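P800 reaction center core protein (Heliobacterium modesticaldum, PDB 5V8K) forms the homodimeric core of a type I photosynthetic reaction center, holding bacteriochlorophylls in the membrane for light harvesting and charge separation and binding a [4Fe-4S] cluster. Local coordinates at residues F274-V279 and Y442-F447; A194-E197 and A202-S205; V331-A336 and A382-G387. One frame throughout, in Å; residues are numbered along the deposited sequence.

Contact 1: F274-V279 and Y442-F447. With GBF (Bacteriochlorophyll g), chain T.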
loop_
_atom_site.group_PDB
_atom_site.type_symbol
_atom_site.label_atom_id
_atom_site.label_comp_id
_atom_site.label_asym_id
_atom_site.label_seq_id
_atom_site.Cartn_x
_atom_site.Cartn_y
_atom_site.Cartn_z
ATOM N N PHE A 274 2.899 13.309 -19.986
ATOM C CA PHE A 274 2.797 13.566 -21.426
ATOM C C PHE A 274 3.562 12.519 -22.238
ATOM O O PHE A 274 3.162 12.199 -23.357
ATOM C CB PHE A 274 3.301 14.966 -21.773
ATOM C CG PHE A 274 2.259 16.046 -21.625
ATOM C CD1 PHE A 274 1.344 16.260 -22.632
ATOM C CD2 PHE A 274 2.192 16.833 -20.480
ATOM C CE1 PHE A 274 0.371 17.239 -22.504
ATOM C CE2 PHE A 274 1.219 17.798 -20.354
ATOM C CZ PHE A 274 0.312 18.005 -21.373
ATOM N N TRP A 275 4.665 11.994 -21.703
ATOM C CA TRP A 275 5.411 10.943 -22.384
ATOM C C TRP A 275 4.536 9.707 -22.554
ATOM O O TRP A 275 4.395 9.168 -23.649
ATOM C CB TRP A 275 6.669 10.613 -21.567
ATOM C CG TRP A 275 7.617 9.582 -22.103
ATOM C CD1 TRP A 275 7.978 9.366 -23.405
ATOM C CD2 TRP A 275 8.348 8.631 -21.319
ATOM N NE1 TRP A 275 8.896 8.323 -23.476
ATOM C CE2 TRP A 275 9.140 7.868 -22.199
ATOM C CE3 TRP A 275 8.405 8.352 -19.952
ATOM C CZ2 TRP A 275 9.976 6.838 -21.744
ATOM C CZ3 TRP A 275 9.213 7.340 -19.508
ATOM C CH2 TRP A 275 9.998 6.591 -20.402
ATOM N N ILE A 276 3.920 9.268 -21.461
ATOM C CA ILE A 276 3.164 8.031 -21.491
ATOM C C ILE A 276 1.853 8.234 -22.225
ATOM O O ILE A 276 1.463 7.403 -23.041
ATOM C CB ILE A 276 2.963 7.507 -20.062
ATOM C CG1 ILE A 276 4.323 7.098 -19.491
ATOM C CG2 ILE A 276 1.967 6.347 -20.048
ATOM C CD1 ILE A 276 4.355 6.862 -18.001
ATOM N N GLY A 277 1.157 9.348 -21.966
ATOM C CA GLY A 277 -0.063 9.630 -22.703
ATOM C C GLY A 277 0.176 9.900 -24.170
ATOM O O GLY A 277 -0.649 9.546 -25.012
ATOM N N GLY A 278 1.298 10.527 -24.509
ATOM C CA GLY A 278 1.616 10.714 -25.914
ATOM C C GLY A 278 1.860 9.401 -26.626
ATOM O O GLY A 278 1.391 9.187 -27.754
ATOM N N VAL A 279 2.611 8.503 -25.988
ATOM C CA VAL A 279 2.853 7.188 -26.574
ATOM C C VAL A 279 1.545 6.412 -26.696
ATOM O O VAL A 279 1.322 5.701 -27.683
ATOM C CB VAL A 279 3.914 6.433 -25.747
ATOM C CG1 VAL A 279 4.045 4.967 -26.189
ATOM C CG2 VAL A 279 5.257 7.144 -25.915
ATOM N N TYR A 442 -2.233 2.255 -18.387
ATOM C CA TYR A 442 -2.305 2.386 -16.933
ATOM C C TYR A 442 -1.061 1.815 -16.282
ATOM O O TYR A 442 -0.561 2.369 -15.292
ATOM C CB TYR A 442 -3.537 1.679 -16.362
ATOM C CG TYR A 442 -4.856 2.102 -16.910
ATOM C CD1 TYR A 442 -5.186 3.442 -17.051
ATOM C CD2 TYR A 442 -5.787 1.160 -17.305
ATOM C CE1 TYR A 442 -6.378 3.817 -17.580
ATOM C CE2 TYR A 442 -7.028 1.536 -17.838
ATOM C CZ TYR A 442 -7.322 2.886 -17.958
ATOM O OH TYR A 442 -8.526 3.312 -18.533
ATOM N N LEU A 443 -0.589 0.648 -16.775
ATOM C CA LEU A 443 0.524 -0.004 -16.119
ATOM C C LEU A 443 1.781 0.843 -16.254
ATOM O O LEU A 443 2.599 0.902 -15.334
ATOM C CB LEU A 443 0.727 -1.427 -16.712
ATOM C CG LEU A 443 1.730 -2.376 -16.064
ATOM C CD1 LEU A 443 1.386 -2.594 -14.571
ATOM C CD2 LEU A 443 1.839 -3.734 -16.761
ATOM N N ALA A 444 1.956 1.514 -17.390
ATOM C CA ALA A 444 3.111 2.394 -17.515
ATOM C C ALA A 444 3.025 3.558 -16.523
ATOM O O ALA A 444 4.034 3.943 -15.913
ATOM C CB ALA A 444 3.250 2.880 -18.948
ATOM N N ILE A 445 1.816 4.087 -16.291
ATOM C CA ILE A 445 1.632 5.127 -15.278
ATOM C C ILE A 445 2.080 4.622 -13.909
ATOM O O ILE A 445 2.771 5.326 -13.170
ATOM C CB ILE A 445 0.167 5.598 -15.241
ATOM C CG1 ILE A 445 -0.253 6.266 -16.583
ATOM C CG2 ILE A 445 -0.055 6.528 -14.052
ATOM C CD1 ILE A 445 0.466 7.613 -16.876
ATOM N N PHE A 446 1.641 3.415 -13.535
ATOM C CA PHE A 446 2.044 2.784 -12.273
ATOM C C PHE A 446 3.559 2.644 -12.191
ATOM O O PHE A 446 4.177 2.998 -11.183
ATOM C CB PHE A 446 1.434 1.375 -12.146
ATOM C CG PHE A 446 -0.014 1.335 -11.753
ATOM C CD1 PHE A 446 -0.438 1.876 -10.562
ATOM C CD2 PHE A 446 -0.939 0.701 -12.562
ATOM C CE1 PHE A 446 -1.818 1.824 -10.187
ATOM C CE2 PHE A 446 -2.307 0.646 -12.222
ATOM C CZ PHE A 446 -2.741 1.220 -11.025
ATOM N N PHE A 447 4.157 2.032 -13.217
ATOM C CA PHE A 447 5.597 1.773 -13.234
ATOM C C PHE A 447 6.416 3.070 -13.180
ATOM O O PHE A 447 7.566 3.070 -12.713
ATOM C CB PHE A 447 5.962 0.985 -14.505
ATOM C CG PHE A 447 5.682 -0.532 -14.444
ATOM C CD1 PHE A 447 4.904 -1.104 -13.452
ATOM C CD2 PHE A 447 6.224 -1.362 -15.399
ATOM C CE1 PHE A 447 4.666 -2.493 -13.427
ATOM C CE2 PHE A 447 5.980 -2.753 -15.378
ATOM C CZ PHE A 447 5.205 -3.302 -14.377
HETATM MG MG GBF T . 8.211 8.175 -29.802
HETATM C CHA GBF T . 6.617 8.012 -32.924
HETATM C CHB GBF T . 6.812 5.287 -29.006
HETATM C CHC GBF T . 10.318 8.295 -27.123
HETATM C CHD GBF T . 9.687 11.279 -30.962
HETATM N NA GBF T . 7.001 6.925 -30.743
HETATM C C1A GBF T . 6.446 6.890 -31.956
HETATM C C2A GBF T . 5.765 5.655 -32.428
HETATM C C3A GBF T . 5.435 5.131 -31.026
HETATM C C4A GBF T . 6.478 5.827 -30.208
HETATM C CMA GBF T . 4.042 5.510 -30.534
HETATM C CAA GBF T . 6.672 4.776 -33.323
HETATM C CBA GBF T . 7.851 4.143 -32.585
HETATM C CGA GBF T . 8.599 3.241 -33.544
HETATM O O1A GBF T . 7.987 2.416 -34.216
HETATM O O2A GBF T . 9.981 2.967 -33.194
HETATM N NB GBF T . 8.653 6.834 -28.325
HETATM C C1B GBF T . 7.861 5.768 -28.058
HETATM C C2B GBF T . 8.334 5.163 -26.917
HETATM C C3B GBF T . 9.318 5.992 -26.407
HETATM C C4B GBF T . 9.409 7.115 -27.262
HETATM C CMB GBF T . 7.858 3.842 -26.351
HETATM C CAB GBF T . 10.051 5.599 -25.196
HETATM C CBB GBF T . 11.189 6.073 -24.741
HETATM N NC GBF T . 9.667 9.492 -29.221
HETATM C C1C GBF T . 10.384 9.412 -28.103
HETATM C C2C GBF T . 11.326 10.458 -27.617
HETATM C C3C GBF T . 11.077 11.202 -28.842
HETATM C C4C GBF T . 10.125 10.671 -29.702
HETATM C CMC GBF T . 10.690 11.185 -26.404
HETATM C CAC GBF T . 11.768 12.483 -29.088
HETATM C CBC GBF T . 12.797 13.002 -28.114
HETATM N ND GBF T . 8.262 9.378 -31.423
HETATM C C1D GBF T . 8.758 10.543 -31.834
HETATM C C2D GBF T . 8.351 11.168 -33.277
HETATM C C3D GBF T . 7.549 10.051 -33.532
HETATM C C4D GBF T . 7.466 9.048 -32.518
HETATM C CMD GBF T . 8.699 12.389 -34.045
HETATM C CAD GBF T . 6.784 9.546 -34.694
HETATM O OBD GBF T . 6.381 10.108 -35.766
HETATM C CBD GBF T . 6.065 8.289 -34.272
HETATM C CGD GBF T . 4.577 8.439 -34.143
HETATM O O1D GBF T . 4.033 8.789 -33.108
HETATM O O2D GBF T . 3.712 8.192 -35.256
HETATM C CED GBF T . 2.676 9.156 -35.444
HETATM C C1 GBF T . 10.704 1.829 -33.652
HETATM C C2 GBF T . 11.741 1.550 -32.593
HETATM C C3 GBF T . 12.876 2.259 -32.495
HETATM C C4 GBF T . 13.190 3.366 -33.456
HETATM C C5 GBF T . 13.862 1.940 -31.393
#
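I276 projects from helix 258-291 onto the small face that A444 and I445 present on helix 437-447; the side chains that meet are all aliphatic, and no hydrogen bond crosses. The two methyl ends of I276 divide the work. CG2 lies anti to the backbone N and meets the A444 methyl CB at 3.9 Å. It also takes the I445 tip: I276 CG2 and I445 CD1 are 3.7 Å apart, and the two isoleucine side chains cross obliquely. The other branch of I276 is extended (chi2 167°), which carries CD1 past the alanine methyl to rest 3.6 Å from A444 O. I445 starts out along the flank of its helix; a second bend (chi2 -67°) brings CD1 back toward I276. With alanine opposite, the backbones come close, I276 CA to A444 CA being 6.9 Å.

Helix 258-291 turns another flank to bacteriochlorophyll g. The W275 indole offers its edge to the pigment's vinyl group, CZ2 standing 3.3 Å from CBB, while V279 CG2 touches pyrrole ring B at C1B (3.6 Å). Y442 faces away from I276 and packs on Y542 of the second subunit. Buried aliphatic packing between membrane helices, with pigment behind it, here joins the last of six antenna helices to the electron-transfer helices of the type I reaction-center fold.

Contact 2: A194-E197 and A202-S205. With GBF (Bacteriochlorophyll g), chain S.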
loop_
_atom_site.group_PDB
_atom_site.type_symbol
_atom_site.label_atom_id
_atom_site.label_comp_id
_atom_site.label_asym_id
_atom_site.label_seq_id
_atom_site.Cartn_x
_atom_site.Cartn_y
_atom_site.Cartn_z
ATOM N N ALA A 194 4.436 13.213 -44.827
ATOM C CA ALA A 194 3.169 13.544 -45.472
ATOM C C ALA A 194 1.997 12.910 -44.743
ATOM O O ALA A 194 0.906 13.493 -44.696
ATOM C CB ALA A 194 3.179 13.095 -46.930
ATOM N N PHE A 195 2.205 11.742 -44.135
ATOM C CA PHE A 195 1.096 11.056 -43.486
ATOM C C PHE A 195 0.533 11.848 -42.317
ATOM O O PHE A 195 -0.628 11.648 -41.953
ATOM C CB PHE A 195 1.522 9.661 -43.021
ATOM C CG PHE A 195 2.315 9.649 -41.728
ATOM C CD1 PHE A 195 3.693 9.866 -41.731
ATOM C CD2 PHE A 195 1.688 9.397 -40.516
ATOM C CE1 PHE A 195 4.413 9.852 -40.549
ATOM C CE2 PHE A 195 2.405 9.381 -39.333
ATOM C CZ PHE A 195 3.761 9.614 -39.348
ATOM N N PHE A 196 1.318 12.749 -41.715
ATOM C CA PHE A 196 0.802 13.511 -40.575
ATOM C C PHE A 196 -0.450 14.305 -40.946
ATOM O O PHE A 196 -1.381 14.401 -40.140
ATOM C CB PHE A 196 1.874 14.445 -40.003
ATOM C CG PHE A 196 2.882 13.750 -39.132
ATOM C CD1 PHE A 196 2.505 13.183 -37.919
ATOM C CD2 PHE A 196 4.218 13.665 -39.522
ATOM C CE1 PHE A 196 3.436 12.545 -37.119
ATOM C CE2 PHE A 196 5.157 13.024 -38.715
ATOM C CZ PHE A 196 4.766 12.463 -37.521
ATOM N N GLU A 197 -0.507 14.870 -42.162
ATOM C CA GLU A 197 -1.715 15.597 -42.554
ATOM C C GLU A 197 -2.948 14.698 -42.538
ATOM O O GLU A 197 -4.074 15.212 -42.460
ATOM C CB GLU A 197 -1.561 16.228 -43.951
ATOM C CG GLU A 197 -0.331 17.138 -44.118
ATOM C CD GLU A 197 -0.609 18.630 -43.876
ATOM O OE1 GLU A 197 0.185 19.460 -44.366
ATOM O OE2 GLU A 197 -1.599 18.975 -43.197
ATOM N N ALA A 202 -2.002 11.391 -34.942
ATOM C CA ALA A 202 -0.558 11.258 -35.102
ATOM C C ALA A 202 0.141 12.550 -34.710
ATOM O O ALA A 202 1.131 12.524 -33.969
ATOM C CB ALA A 202 -0.190 10.856 -36.529
ATOM N N VAL A 203 -0.361 13.686 -35.203
ATOM C CA VAL A 203 0.172 14.998 -34.809
ATOM C C VAL A 203 0.097 15.167 -33.300
ATOM O O VAL A 203 1.071 15.549 -32.649
ATOM C CB VAL A 203 -0.577 16.123 -35.536
ATOM C CG1 VAL A 203 -0.102 17.503 -35.047
ATOM C CG2 VAL A 203 -0.313 16.007 -37.056
ATOM N N LEU A 204 -1.060 14.864 -32.722
ATOM C CA LEU A 204 -1.243 15.044 -31.296
ATOM C C LEU A 204 -0.232 14.224 -30.515
ATOM O O LEU A 204 0.377 14.727 -29.556
ATOM C CB LEU A 204 -2.665 14.657 -30.917
ATOM C CG LEU A 204 -2.892 14.565 -29.405
ATOM C CD1 LEU A 204 -2.680 15.916 -28.761
ATOM C CD2 LEU A 204 -4.274 14.063 -29.113
ATOM N N SER A 205 -0.027 12.963 -30.926
ATOM C CA SER A 205 0.917 12.091 -30.245
ATOM C C SER A 205 2.308 12.696 -30.236
ATOM O O SER A 205 2.978 12.737 -29.199
ATOM C CB SER A 205 0.934 10.719 -30.924
ATOM O OG SER A 205 2.004 9.922 -30.415
HETATM MG MG GBF S . 4.215 18.957 -34.592
HETATM C CHA GBF S . 3.372 21.687 -32.484
HETATM C CHB GBF S . 6.997 18.593 -32.885
HETATM C CHC GBF S . 5.233 16.904 -37.201
HETATM C CHD GBF S . 1.688 20.233 -36.792
HETATM N NA GBF S . 4.993 19.901 -33.015
HETATM C C1A GBF S . 4.517 20.790 -32.118
HETATM C C2A GBF S . 5.284 21.061 -30.832
HETATM C C3A GBF S . 6.504 20.182 -31.138
HETATM C C4A GBF S . 6.135 19.526 -32.435
HETATM C CMA GBF S . 7.770 21.016 -31.326
HETATM C CAA GBF S . 4.625 20.664 -29.502
HETATM C CBA GBF S . 5.557 20.620 -28.280
HETATM C CGA GBF S . 6.049 22.007 -27.986
HETATM O O1A GBF S . 7.194 22.330 -28.266
HETATM O O2A GBF S . 5.041 23.030 -27.830
HETATM N NB GBF S . 5.843 17.802 -34.902
HETATM C C1B GBF S . 6.924 17.780 -34.123
HETATM C C2B GBF S . 7.769 16.769 -34.579
HETATM C C3B GBF S . 7.250 16.307 -35.794
HETATM C C4B GBF S . 6.097 17.075 -36.007
HETATM C CMB GBF S . 9.005 16.320 -33.857
HETATM C CAB GBF S . 7.765 15.221 -36.687
HETATM C CBB GBF S . 8.786 14.404 -36.468
HETATM N NC GBF S . 3.601 18.684 -36.546
HETATM C C1C GBF S . 4.059 17.769 -37.416
HETATM C C2C GBF S . 3.509 17.507 -38.783
HETATM C C3C GBF S . 2.491 18.539 -38.497
HETATM C C4C GBF S . 2.577 19.170 -37.261
HETATM C CMC GBF S . 4.518 17.896 -39.860
HETATM C CAC GBF S . 1.429 18.909 -39.458
HETATM C CBC GBF S . 1.287 18.252 -40.818
HETATM N ND GBF S . 2.904 20.497 -34.744
HETATM C C1D GBF S . 1.917 20.915 -35.515
HETATM C C2D GBF S . 0.964 22.152 -35.153
HETATM C C3D GBF S . 1.686 22.303 -33.966
HETATM C C4D GBF S . 2.759 21.402 -33.704
HETATM C CMD GBF S . -0.176 22.847 -35.835
HETATM C CAD GBF S . 1.581 23.189 -32.776
HETATM O OBD GBF S . 0.871 24.237 -32.521
HETATM C CBD GBF S . 2.688 22.819 -31.825
HETATM C CGD GBF S . 3.709 23.919 -31.644
HETATM O O1D GBF S . 4.011 24.373 -30.544
HETATM O O2D GBF S . 4.379 24.469 -32.801
HETATM C CED GBF S . 5.518 25.305 -32.609
HETATM C C1 GBF S . 5.378 24.422 -27.819
HETATM C C2 GBF S . 5.829 24.892 -26.451
HETATM C C3 GBF S . 5.119 25.726 -25.667
HETATM C C4 GBF S . 3.796 26.292 -26.050
HETATM C C5 GBF S . 5.650 26.169 -24.337
HETATM C C6 GBF S . 6.427 27.471 -24.563
HETATM C C7 GBF S . 7.118 27.851 -23.277
HETATM C C8 GBF S . 8.201 28.640 -23.248
HETATM C C9 GBF S . 8.757 29.144 -24.546
HETATM C C10 GBF S . 8.845 28.950 -21.906
HETATM C C11 GBF S . 9.228 30.415 -21.668
HETATM C C12 GBF S . 7.947 31.140 -21.366
HETATM C C13 GBF S . 7.567 31.602 -20.156
HETATM C C14 GBF S . 6.218 32.278 -20.110
HETATM C C15 GBF S . 8.400 31.500 -18.877
HETATM O O HOH W 1 2.824 17.521 -33.356
#
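V203 O accepts a 2.7 Å hydrogen bond from water 1, and S207 OG one turn further on adds a weak one. The same water is bound to the magnesium of a bacteriochlorophyll g, its oxygen 2.4 Å from MG, so the pigment is held axially through a backbone carbonyl and not by a side chain. V203 also touches the macrocycle itself: its CG1, anti to the backbone N (chi1 175°), lies 3.7 Å from the methine carbon CHD. The other methyl, CG2, turns back to the loop and rests 3.6 Å from F196 O.

Here the connection after helix 162-186 folds over the first turns of transmembrane helix 200-224, in the antenna part of a type I reaction center, and F196 lies between helix and pigment, with F195 behind it. The F196 ring is covered on both sides. F195 CZ sits 3.5 Å above one face, displaced toward the rim, and the methine CHC of the bacteriochlorophyll lies over the opposite face, likewise off-centre. V203 N approaches the edge of this ring near its plane, and the A202 methyl CB comes in obliquely, 3.8 Å from F196 CD1. F195 leaves the backbone with CG between N and the carbonyl carbon (chi1 79°), a rotation that folds its ring back against F196 and brings CE2 to the same alanine methyl. E197 heads away from the helix; its chain bends at chi2, laying CD 3.6 Å from the pigment's CBC, while OE2 accepts a hydrogen bond from G114 N.

Contact 3: V331-A336 and A382-G387. With GBF (Bacteriochlorophyll g), chain Z.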
loop_
_atom_site.group_PDB
_atom_site.type_symbol
_atom_site.label_atom_id
_atom_site.label_comp_id
_atom_site.label_asym_id
_atom_site.label_seq_id
_atom_site.Cartn_x
_atom_site.Cartn_y
_atom_site.Cartn_z
ATOM N N VAL A 331 21.831 -3.696 -10.199
ATOM C CA VAL A 331 23.034 -3.059 -9.679
ATOM C C VAL A 331 22.683 -2.029 -8.595
ATOM O O VAL A 331 23.258 -2.047 -7.496
ATOM C CB VAL A 331 23.821 -2.419 -10.839
ATOM C CG1 VAL A 331 24.875 -1.508 -10.336
ATOM C CG2 VAL A 331 24.488 -3.502 -11.718
ATOM N N SER A 332 21.718 -1.132 -8.885
ATOM C CA SER A 332 21.385 -0.029 -7.980
ATOM C C SER A 332 20.697 -0.546 -6.715
ATOM O O SER A 332 21.180 -0.307 -5.608
ATOM C CB SER A 332 20.510 1.018 -8.698
ATOM O OG SER A 332 19.249 0.505 -9.106
ATOM N N TYR A 333 19.614 -1.318 -6.855
ATOM C CA TYR A 333 18.883 -1.779 -5.686
ATOM C C TYR A 333 19.653 -2.865 -4.942
ATOM O O TYR A 333 19.540 -2.984 -3.720
ATOM C CB TYR A 333 17.479 -2.237 -6.094
ATOM C CG TYR A 333 16.548 -1.068 -6.450
ATOM C CD1 TYR A 333 16.664 -0.403 -7.662
ATOM C CD2 TYR A 333 15.589 -0.619 -5.562
ATOM C CE1 TYR A 333 15.849 0.691 -7.976
ATOM C CE2 TYR A 333 14.754 0.482 -5.876
ATOM C CZ TYR A 333 14.902 1.110 -7.083
ATOM O OH TYR A 333 14.123 2.175 -7.411
ATOM N N GLY A 334 20.444 -3.675 -5.640
ATOM C CA GLY A 334 21.247 -4.642 -4.935
ATOM C C GLY A 334 22.345 -3.997 -4.104
ATOM O O GLY A 334 22.556 -4.349 -2.936
ATOM N N ILE A 335 23.071 -3.051 -4.697
ATOM C CA ILE A 335 24.074 -2.323 -3.926
ATOM C C ILE A 335 23.432 -1.612 -2.744
ATOM O O ILE A 335 23.953 -1.650 -1.615
ATOM C CB ILE A 335 24.841 -1.329 -4.811
ATOM C CG1 ILE A 335 25.845 -2.066 -5.694
ATOM C CG2 ILE A 335 25.624 -0.324 -3.943
ATOM C CD1 ILE A 335 26.439 -1.169 -6.749
ATOM N N ALA A 336 22.313 -0.904 -2.989
ATOM C CA ALA A 336 21.742 -0.081 -1.931
ATOM C C ALA A 336 21.162 -0.952 -0.838
ATOM O O ALA A 336 21.105 -0.522 0.316
ATOM C CB ALA A 336 20.667 0.867 -2.482
ATOM N N ALA A 382 21.373 7.271 -10.217
ATOM C CA ALA A 382 21.275 7.319 -11.663
ATOM C C ALA A 382 20.952 5.943 -12.263
ATOM O O ALA A 382 20.165 5.843 -13.211
ATOM C CB ALA A 382 22.569 7.883 -12.238
ATOM N N HIS A 383 21.514 4.867 -11.717
ATOM C CA HIS A 383 21.133 3.553 -12.233
ATOM C C HIS A 383 19.723 3.163 -11.822
ATOM O O HIS A 383 19.064 2.423 -12.550
ATOM C CB HIS A 383 22.147 2.505 -11.812
ATOM C CG HIS A 383 23.436 2.645 -12.535
ATOM N ND1 HIS A 383 24.411 3.530 -12.139
ATOM C CD2 HIS A 383 23.885 2.067 -13.671
ATOM C CE1 HIS A 383 25.421 3.477 -12.986
ATOM N NE2 HIS A 383 25.143 2.569 -13.905
ATOM N N ALA A 384 19.225 3.654 -10.687
ATOM C CA ALA A 384 17.853 3.332 -10.316
ATOM C C ALA A 384 16.849 4.071 -11.216
ATOM O O ALA A 384 15.810 3.523 -11.596
ATOM C CB ALA A 384 17.627 3.671 -8.843
ATOM N N ILE A 385 17.161 5.312 -11.567
ATOM C CA ILE A 385 16.336 6.110 -12.456
ATOM C C ILE A 385 16.406 5.584 -13.888
ATOM O O ILE A 385 15.382 5.436 -14.560
ATOM C CB ILE A 385 16.782 7.582 -12.368
ATOM C CG1 ILE A 385 16.466 8.093 -10.978
ATOM C CG2 ILE A 385 16.128 8.464 -13.439
ATOM C CD1 ILE A 385 17.139 9.406 -10.653
ATOM N N ALA A 386 17.605 5.363 -14.404
ATOM C CA ALA A 386 17.738 4.712 -15.710
ATOM C C ALA A 386 16.960 3.393 -15.762
ATOM O O ALA A 386 16.211 3.129 -16.711
ATOM C CB ALA A 386 19.205 4.469 -16.011
ATOM N N GLY A 387 17.118 2.557 -14.743
ATOM C CA GLY A 387 16.362 1.304 -14.702
ATOM C C GLY A 387 14.857 1.528 -14.644
ATOM O O GLY A 387 14.083 0.798 -15.274
HETATM MG MG GBF Z . 25.724 2.638 -16.292
HETATM C CHA GBF Z . 26.883 5.865 -15.746
HETATM C CHB GBF Z . 22.854 3.767 -17.380
HETATM C CHC GBF Z . 25.065 -0.641 -17.217
HETATM C CHD GBF Z . 29.037 1.549 -15.385
HETATM N NA GBF Z . 25.002 4.433 -16.503
HETATM C C1A GBF Z . 25.528 5.663 -16.374
HETATM C C2A GBF Z . 24.541 6.779 -16.289
HETATM C C3A GBF Z . 23.403 6.120 -17.045
HETATM C C4A GBF Z . 23.766 4.674 -16.950
HETATM C CMA GBF Z . 22.062 6.448 -16.379
HETATM C CAA GBF Z . 24.928 8.135 -16.901
HETATM C CBA GBF Z . 25.579 7.961 -18.272
HETATM C CGA GBF Z . 26.195 9.267 -18.716
HETATM O O1A GBF Z . 26.863 9.957 -17.963
HETATM O O2A GBF Z . 26.222 9.578 -20.131
HETATM N NB GBF Z . 24.137 1.693 -17.150
HETATM C C1B GBF Z . 23.025 2.310 -17.567
HETATM C C2B GBF Z . 22.177 1.390 -18.160
HETATM C C3B GBF Z . 22.845 0.162 -18.108
HETATM C C4B GBF Z . 24.059 0.404 -17.462
HETATM C CMB GBF Z . 20.835 1.751 -18.745
HETATM C CAB GBF Z . 22.431 -1.168 -18.613
HETATM C CBB GBF Z . 21.404 -1.446 -19.370
HETATM N NC GBF Z . 26.808 0.916 -16.312
HETATM C C1C GBF Z . 26.390 -0.292 -16.671
HETATM C C2C GBF Z . 27.178 -1.538 -16.532
HETATM C C3C GBF Z . 28.294 -0.752 -16.036
HETATM C C4C GBF Z . 28.056 0.598 -15.893
HETATM C CMC GBF Z . 26.513 -2.320 -15.415
HETATM C CAC GBF Z . 29.590 -1.360 -15.642
HETATM C CBC GBF Z . 29.864 -2.842 -15.788
HETATM N ND GBF Z . 27.529 3.377 -15.813
HETATM C C1D GBF Z . 28.705 2.962 -15.357
HETATM C C2D GBF Z . 29.803 3.962 -14.752
HETATM C C3D GBF Z . 28.907 5.013 -14.967
HETATM C C4D GBF Z . 27.653 4.721 -15.567
HETATM C CMD GBF Z . 31.169 3.796 -14.168
HETATM C CAD GBF Z . 28.882 6.459 -14.669
HETATM O OBD GBF Z . 29.760 7.316 -14.310
HETATM C CBD GBF Z . 27.586 7.019 -15.144
HETATM C CGD GBF Z . 26.801 7.569 -14.000
HETATM O O1D GBF Z . 26.470 6.908 -13.034
HETATM O O2D GBF Z . 26.430 8.946 -13.997
HETATM C CED GBF Z . 25.828 9.433 -12.795
HETATM C C1 GBF Z . 27.087 10.608 -20.594
HETATM C C2 GBF Z . 26.613 11.166 -21.922
HETATM C C3 GBF Z . 26.958 10.619 -23.097
HETATM C C4 GBF Z . 27.832 9.404 -23.183
HETATM C C5 GBF Z . 26.441 11.237 -24.368
HETATM O O HOH W 2 13.885 2.753 -9.960
#
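S332 and A384 mark the tight centre of this helix crossing, with CA atoms 5.4 Å apart. Small residues allow it: the axes of the two segments approach to 8.5 Å and run at 139°, closer to antiparallel than to perpendicular. The S332 hydroxyl stands between its own backbone N and the carbonyl carbon (chi1 63°), which sets OG 3.4 Å from A384 CA. That is contact without a bond, because the hydroxyl spends its hydrogen bond within its own helix, on P328 O. Beside it S332 CB packs on H383 CB, and on the other flank the A384 methyl CB comes obliquely to the Y333 ring, 3.6 Å from CE1.

Toward the Y333 hydroxyl, a water takes part in the contact. Y333 OH donates to water 2 at 2.6 Å, and this water in turn donates to A384 O, so a water bridge adds to the ring's direct contact with A384. By contrast V331, partly exposed, has its CB directed at the other helix, but its side chain comes no nearer than 4.9 Å.

From the same H383 whose CB packs on S332, the imidazole reaches a bacteriochlorophyll g. Its NE2 binds the magnesium at 2.5 Å, the metal lying off the edge of the imidazole, while ND1 donates to F379 O; held at both nitrogens, the ring has its rotation fixed. A386 CB, one turn along, meets the macrocycle at CMA. A histidine of a membrane helix as axial magnesium ligand is characteristic of chlorophyll and bacteriochlorophyll sites in photosynthetic proteins.

In the fold
All three contacts are buried. The centre of contact 1 is nearest the centre of the chain, about 10 Å away, against about 21 Å for contact 3 and about 23 Å for contact 2. Contacts 2 and 3 have partly exposed margins (A194, E197; V331). No helix serves in two contacts, yet they adjoin: S205 of contact 2 probably hydrogen-bonds G278 of contact 1, and W275 and V279 pack on helix 376-401 of contact 3. Contact 1 joins segments 163 residues apart; contact 3, nested in that loop, 46; contact 2 folds a short connection onto the next helix. Chemistry shifts from aliphatic packing in 1, through aromatic cover and water-mediated magnesium ligation in 2, to a water bridge and direct histidine ligation in 3.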